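Putative branched-chain-amino-acid aminotransferase (Thermotoga maritima MSB8, PDB 3CSW) probably uses pyridoxal 5'-phosphate to move amino groups between leucine, isoleucine or valine and 2-oxoglutarate in branched-chain amino acid biosynthesis. Local coordinates at residues A[41-46]-A[143-148]; A[72-77]-A[100-105]. All coordinates share one frame; numbering follows the deposited sequence. Where two conformers were deposited one is given.

Interaction 1: residues A[41-46]-A[143-148]; sequences AVYETL and ALKITG. With PLP (pyridoxal-5'-phosphate), chain E.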
loop_
_atom_site.group_PDB
_atom_site.type_symbol
_atom_site.label_atom_id
_atom_site.label_comp_id
_atom_site.label_asym_id
_atom_site.label_seq_id
_atom_site.Cartn_x
_atom_site.Cartn_y
_atom_site.Cartn_z
ATOM N N ALA A 41 -11.501 24.551 -7.399
ATOM C CA ALA A 41 -12.766 24.962 -6.806
ATOM C C ALA A 41 -13.543 23.717 -6.400
ATOM O O ALA A 41 -13.506 22.708 -7.106
ATOM C CB ALA A 41 -13.586 25.775 -7.803
ATOM N N VAL A 42 -14.228 23.782 -5.258
ATOM C CA VAL A 42 -15.150 22.742 -4.814
ATOM C C VAL A 42 -16.363 22.830 -5.729
ATOM O O VAL A 42 -16.754 23.938 -6.104
ATOM C CB VAL A 42 -15.553 22.972 -3.333
ATOM C CG1 VAL A 42 -16.836 22.236 -2.986
ATOM C CG2 VAL A 42 -14.397 22.569 -2.400
ATOM N N TYR A 43 -16.958 21.699 -6.111
ATOM C CA TYR A 43 -18.068 21.771 -7.059
ATOM C C TYR A 43 -19.129 20.681 -6.959
ATOM O O TYR A 43 -18.914 19.628 -6.367
ATOM C CB TYR A 43 -17.512 21.797 -8.490
ATOM C CG TYR A 43 -17.089 20.449 -9.027
ATOM C CD1 TYR A 43 -15.830 19.933 -8.739
ATOM C CD2 TYR A 43 -17.936 19.698 -9.849
ATOM C CE1 TYR A 43 -15.428 18.701 -9.224
ATOM C CE2 TYR A 43 -17.543 18.463 -10.348
ATOM C CZ TYR A 43 -16.280 17.977 -10.024
ATOM O OH TYR A 43 -15.851 16.771 -10.486
ATOM N N GLU A 44 -20.272 20.973 -7.578
ATOM C CA GLU A 44 -21.388 20.038 -7.727
ATOM C C GLU A 44 -21.997 20.175 -9.123
ATOM O O GLU A 44 -21.878 21.231 -9.749
ATOM C CB GLU A 44 -22.465 20.320 -6.669
ATOM C CG GLU A 44 -22.171 19.774 -5.273
ATOM C CD GLU A 44 -22.031 18.246 -5.247
ATOM O OE1 GLU A 44 -22.743 17.568 -5.998
ATOM O OE2 GLU A 44 -21.208 17.728 -4.464
ATOM N N THR A 45 -22.624 19.100 -9.610
ATOM C CA THR A 45 -23.338 19.108 -10.889
ATOM C C THR A 45 -24.775 18.661 -10.641
ATOM O O THR A 45 -25.011 17.744 -9.872
ATOM C CB THR A 45 -22.678 18.198 -11.960
ATOM O OG1 THR A 45 -22.737 16.819 -11.560
ATOM C CG2 THR A 45 -21.219 18.614 -12.210
ATOM N N LEU A 46 -25.736 19.341 -11.267
ATOM C CA LEU A 46 -27.143 18.999 -11.131
ATOM C C LEU A 46 -27.756 18.927 -12.510
ATOM O O LEU A 46 -27.177 19.417 -13.478
ATOM C CB LEU A 46 -27.920 20.042 -10.299
ATOM C CG LEU A 46 -27.496 20.364 -8.852
ATOM C CD1 LEU A 46 -26.385 21.418 -8.839
ATOM C CD2 LEU A 46 -28.693 20.824 -8.039
ATOM N N ALA A 143 -14.342 11.731 -0.980
ATOM C CA ALA A 143 -15.546 12.552 -1.121
ATOM C C ALA A 143 -15.268 14.039 -1.366
ATOM O O ALA A 143 -16.212 14.805 -1.513
ATOM C CB ALA A 143 -16.471 12.381 0.117
ATOM N N LEU A 144 -14.007 14.470 -1.392
ATOM C CA LEU A 144 -13.702 15.870 -1.770
ATOM C C LEU A 144 -13.863 16.070 -3.299
ATOM O O LEU A 144 -13.013 15.636 -4.082
ATOM C CB LEU A 144 -12.294 16.291 -1.297
ATOM C CG LEU A 144 -11.750 17.660 -1.755
ATOM C CD1 LEU A 144 -12.681 18.827 -1.340
ATOM C CD2 LEU A 144 -10.334 17.880 -1.253
ATOM N N LYS A 145 -14.948 16.725 -3.714
ATOM C CA LYS A 145 -15.181 17.033 -5.128
ATOM C C LYS A 145 -14.562 18.380 -5.411
ATOM O O LYS A 145 -15.195 19.422 -5.156
ATOM C CB LYS A 145 -16.658 17.124 -5.464
ATOM C CG LYS A 145 -17.350 15.848 -5.747
ATOM C CD LYS A 145 -18.832 16.099 -6.073
ATOM C CE LYS A 145 -19.067 16.365 -7.530
ATOM N NZ LYS A 145 -19.419 15.096 -8.242
ATOM N N ILE A 146 -13.323 18.339 -5.907
ATOM C CA ILE A 146 -12.516 19.512 -6.200
ATOM C C ILE A 146 -12.025 19.395 -7.670
ATOM O O ILE A 146 -11.752 18.294 -8.157
ATOM C CB ILE A 146 -11.415 19.734 -5.129
ATOM C CG1 ILE A 146 -10.823 21.147 -5.272
ATOM C CG2 ILE A 146 -10.319 18.629 -5.184
ATOM C CD1 ILE A 146 -10.127 21.662 -4.050
ATOM N N THR A 147 -12.017 20.515 -8.388
ATOM C CA THR A 147 -11.800 20.522 -9.845
ATOM C C THR A 147 -10.403 20.043 -10.292
ATOM O O THR A 147 -10.234 19.537 -11.411
ATOM C CB THR A 147 -12.041 21.933 -10.448
ATOM O OG1 THR A 147 -11.264 22.899 -9.716
ATOM C CG2 THR A 147 -13.551 22.303 -10.434
ATOM N N GLY A 148 -9.414 20.202 -9.420
ATOM C CA GLY A 148 -8.046 19.839 -9.750
ATOM C C GLY A 148 -7.516 18.523 -9.241
ATOM O O GLY A 148 -6.353 18.239 -9.473
HETATM N N1 PLP E . -17.822 9.450 -9.199
HETATM C C2 PLP E . -17.106 10.600 -9.514
HETATM C C2A PLP E . -15.612 10.529 -9.449
HETATM C C3 PLP E . -17.792 11.778 -9.884
HETATM O O3 PLP E . -17.105 12.901 -10.282
HETATM C C4 PLP E . -19.207 11.777 -9.927
HETATM C C4A PLP E . -19.961 12.998 -10.379
HETATM O O4A PLP E . -20.118 13.219 -11.594
HETATM C C5 PLP E . -19.907 10.601 -9.610
HETATM C C6 PLP E . -19.202 9.453 -9.239
HETATM C C5A PLP E . -21.393 10.474 -9.857
HETATM O O4P PLP E . -22.122 11.039 -8.775
HETATM P P PLP E . -23.637 11.618 -8.946
HETATM O O1P PLP E . -24.025 12.429 -7.693
HETATM O O2P PLP E . -24.592 10.471 -9.113
HETATM O O3P PLP E . -23.603 12.491 -10.193
HETATM O O HOH W 1 -12.896 16.235 -9.725
HETATM O O HOH W 2 -20.427 16.166 -10.620
#
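Thr-147 and Ala-41 grip each other through two hydrogen bonds: Ala-41 N gives an almost straight one to Thr-147 OG1 (2.9 Å, 168°), and Thr-147 N returns one to Ala-41 O (2.9 Å). OG1 also bonds Leu-38 O of the second subunit, so one threonine hydroxyl serves the residue just before strand 42-49 and the neighbouring chain. Lys-145 O accepts a hydrogen bond from Tyr-43 N (3.0 Å). The two backbone bonds, from Thr-147 N and Tyr-43 N, frame a single beta bridge between Val-42 and Ile-146, by which the loop carrying the cofactor lysine of this class-IV aminotransferase is fastened to strand 42-49. The Lys-145 chain turns at chi3 (88°), laying CE over the Tyr-43 ring face, 4.2 Å from its centroid. NZ ends 3.0 Å from C4A of pyridoxal phosphate, unattached here although this is probably the Schiff-base lysine, and donates to water 2. The backbone of the same residue is held as well, Lys-145 N bonding Ser-66 OG. Water 1, in the plane of the Tyr-43 ring, joins Tyr-43 OH to Ile-146 O, 2.8 Å from the water oxygen. Glu-44 OE2 lies against the aliphatic Lys-145 CD, while its carboxylate is satisfied by Arg-62 and His-59.

Interaction 2: residues A[72-77]-A[100-105]; sequences LPLSLS and VYLFPD
Leu-72 drives its forked end against the chain that follows the end of strand 96-102, overlapping Leu-102, Phe-103, Pro-104 and Asp-105. The two methyls divide the work. CD2 comes 3.7 Å from the backbone oxygen of Phe-103 and 4.0 Å from CA of Pro-104, and the same methyl packs on CG of Leu-102 at 4.4 Å. CD1 reaches farther along the chain and lies 3.4 Å from the backbone N of Asp-105. With CG anti to the backbone N (chi1 163°), the side chain reaches toward 102-105 and spreads its methyls along the opposing backbone. A leucine suits this place because its branch can cover four successive residues at once with hydrocarbon. An alanine here is likely to leave a gap beside the Phe-103 to Asp-105 backbone and deprive Leu-102 of part of its apolar cover.

Leu-74 supplies the second apolar touch, its CG meeting CD2 of Leu-102 at 4.3 Å. Leu-102, pointing from its strand toward the loop, is thus met by two leucines of 72-77, a join made by apolar side-chain contact. Polar anchors lie at the margins: Ser-75 OG bonds Gly-107 O, and Asp-105 OD1 forms a salt bridge with Arg-157 of the second subunit. Ser-77, a good N-cap residue because its short hydroxyl can reach forward to a backbone N of the first turn, bonds Glu-80 N and so caps helix 78-89. The segment 72-77 lies in the connection between helices 56-68 and 78-89 and packs on the end of strand 96-102 and the residues just after it; Leu-74 also packs on Tyr-60 and Lys-64 of helix 56-68, Leu-102 on Ala-67 of the same helix, and Leu-76 on Phe-111 of strand 109-115.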
loop_
_atom_site.group_PDB
_atom_site.type_symbol
_atom_site.label_atom_id
_atom_site.label_comp_id
_atom_site.label_asym_id
_atom_site.label_seq_id
_atom_site.Cartn_x
_atom_site.Cartn_y
_atom_site.Cartn_z
ATOM N N LEU A 72 -13.764 26.456 4.979
ATOM C CA LEU A 72 -14.276 27.546 4.152
ATOM C C LEU A 72 -15.771 27.337 4.263
ATOM O O LEU A 72 -16.285 26.329 3.768
ATOM C CB LEU A 72 -13.801 27.393 2.680
ATOM C CG LEU A 72 -14.436 28.125 1.462
ATOM C CD1 LEU A 72 -14.121 29.634 1.413
ATOM C CD2 LEU A 72 -14.006 27.462 0.124
ATOM N N PRO A 73 -16.483 28.245 4.951
ATOM C CA PRO A 73 -17.917 27.994 5.039
ATOM C C PRO A 73 -18.608 28.373 3.734
ATOM O O PRO A 73 -18.055 29.118 2.906
ATOM C CB PRO A 73 -18.373 28.891 6.196
ATOM C CG PRO A 73 -17.419 30.031 6.177
ATOM C CD PRO A 73 -16.097 29.493 5.634
ATOM N N LEU A 74 -19.810 27.844 3.561
ATOM C CA LEU A 74 -20.582 28.085 2.362
ATOM C C LEU A 74 -21.205 29.474 2.506
ATOM O O LEU A 74 -21.759 29.806 3.556
ATOM C CB LEU A 74 -21.641 26.990 2.204
ATOM C CG LEU A 74 -21.900 26.499 0.786
ATOM C CD1 LEU A 74 -22.701 25.215 0.845
ATOM C CD2 LEU A 74 -22.604 27.569 -0.045
ATOM N N SER A 75 -21.083 30.295 1.467
ATOM C CA SER A 75 -21.631 31.661 1.496
ATOM C C SER A 75 -23.149 31.667 1.311
ATOM O O SER A 75 -23.858 32.371 2.026
ATOM C CB SER A 75 -20.978 32.528 0.408
ATOM O OG SER A 75 -21.217 32.009 -0.897
ATOM N N LEU A 76 -23.625 30.876 0.346
ATOM C CA LEU A 76 -25.048 30.789 0.010
ATOM C C LEU A 76 -25.865 29.957 0.995
ATOM O O LEU A 76 -25.408 28.925 1.493
ATOM C CB LEU A 76 -25.239 30.189 -1.399
ATOM C CG LEU A 76 -25.374 31.182 -2.557
ATOM C CD1 LEU A 76 -25.631 30.452 -3.856
ATOM C CD2 LEU A 76 -26.475 32.182 -2.304
ATOM N N SER A 77 -27.089 30.397 1.250
ATOM C CA SER A 77 -28.032 29.595 2.019
ATOM C C SER A 77 -28.659 28.590 1.049
ATOM O O SER A 77 -28.544 28.732 -0.177
ATOM C CB SER A 77 -29.100 30.471 2.672
ATOM O OG SER A 77 -29.978 31.026 1.702
ATOM N N VAL A 100 -22.031 23.990 -10.281
ATOM C CA VAL A 100 -21.894 24.989 -9.221
ATOM C C VAL A 100 -20.477 24.922 -8.644
ATOM O O VAL A 100 -20.052 23.872 -8.164
ATOM C CB VAL A 100 -22.930 24.794 -8.084
ATOM C CG1 VAL A 100 -22.851 25.986 -7.102
ATOM C CG2 VAL A 100 -24.337 24.663 -8.670
ATOM N N TYR A 101 -19.752 26.040 -8.713
ATOM C CA TYR A 101 -18.386 26.109 -8.230
ATOM C C TYR A 101 -18.289 27.006 -7.021
ATOM O O TYR A 101 -18.815 28.118 -7.037
ATOM C CB TYR A 101 -17.469 26.671 -9.306
ATOM C CG TYR A 101 -17.388 25.860 -10.587
ATOM C CD1 TYR A 101 -16.574 24.748 -10.684
ATOM C CD2 TYR A 101 -18.081 26.257 -11.727
ATOM C CE1 TYR A 101 -16.477 24.031 -11.879
ATOM C CE2 TYR A 101 -18.002 25.548 -12.911
ATOM C CZ TYR A 101 -17.196 24.443 -12.983
ATOM O OH TYR A 101 -17.120 23.761 -14.164
ATOM N N LEU A 102 -17.590 26.545 -5.992
ATOM C CA LEU A 102 -17.363 27.345 -4.806
ATOM C C LEU A 102 -15.864 27.647 -4.742
ATOM O O LEU A 102 -15.034 26.737 -4.808
ATOM C CB LEU A 102 -17.866 26.592 -3.580
ATOM C CG LEU A 102 -17.678 27.235 -2.208
ATOM C CD1 LEU A 102 -18.482 28.533 -2.081
ATOM C CD2 LEU A 102 -18.065 26.218 -1.132
ATOM N N PHE A 103 -15.525 28.927 -4.643
ATOM C CA PHE A 103 -14.135 29.366 -4.751
ATOM C C PHE A 103 -13.433 29.585 -3.426
ATOM O O PHE A 103 -14.042 30.063 -2.462
ATOM C CB PHE A 103 -14.002 30.602 -5.656
ATOM C CG PHE A 103 -14.268 30.298 -7.093
ATOM C CD1 PHE A 103 -13.332 29.614 -7.848
ATOM C CD2 PHE A 103 -15.477 30.630 -7.674
ATOM C CE1 PHE A 103 -13.592 29.293 -9.161
ATOM C CE2 PHE A 103 -15.736 30.316 -8.985
ATOM C CZ PHE A 103 -14.795 29.642 -9.731
ATOM N N PRO A 104 -12.113 29.261 -3.416
ATOM C CA PRO A 104 -11.255 29.201 -2.230
ATOM C C PRO A 104 -11.076 30.542 -1.562
ATOM O O PRO A 104 -10.800 31.545 -2.241
ATOM C CB PRO A 104 -9.903 28.702 -2.770
ATOM C CG PRO A 104 -9.934 28.924 -4.252
ATOM C CD PRO A 104 -11.362 28.952 -4.660
ATOM N N ASP A 105 -11.255 30.533 -0.237
ATOM C CA ASP A 105 -11.066 31.697 0.617
ATOM C C ASP A 105 -12.205 32.710 0.430
ATOM O O ASP A 105 -12.908 33.029 1.390
ATOM C CB ASP A 105 -9.668 32.324 0.410
ATOM C CG ASP A 105 -8.516 31.315 0.636
ATOM O OD1 ASP A 105 -8.766 30.090 0.714
ATOM O OD2 ASP A 105 -7.345 31.757 0.728
#

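The two contacts have centres 11 Å apart and share one antiparallel sheet, in which strands 42-49 and 96-102 are neighbours. Val-42 O probably accepts a hydrogen bond from Leu-102 N, and Glu-44 O one from Val-100 N, so the strand of interaction 1 is tied directly to that of interaction 2. Along the chain, interaction 2 is nested within the loop that interaction 1 closes: 41-46, 72-77, 100-105, then 143-148. Helix 56-68 packs against both. Interaction 1 reaches the cofactor pocket, whereas interaction 2 lies farther out. The paired strands thus link the cofactor lysine's loop to the connection between helices 56-68 and 78-89, and both 143-148 and 100-105 meet the second subunit.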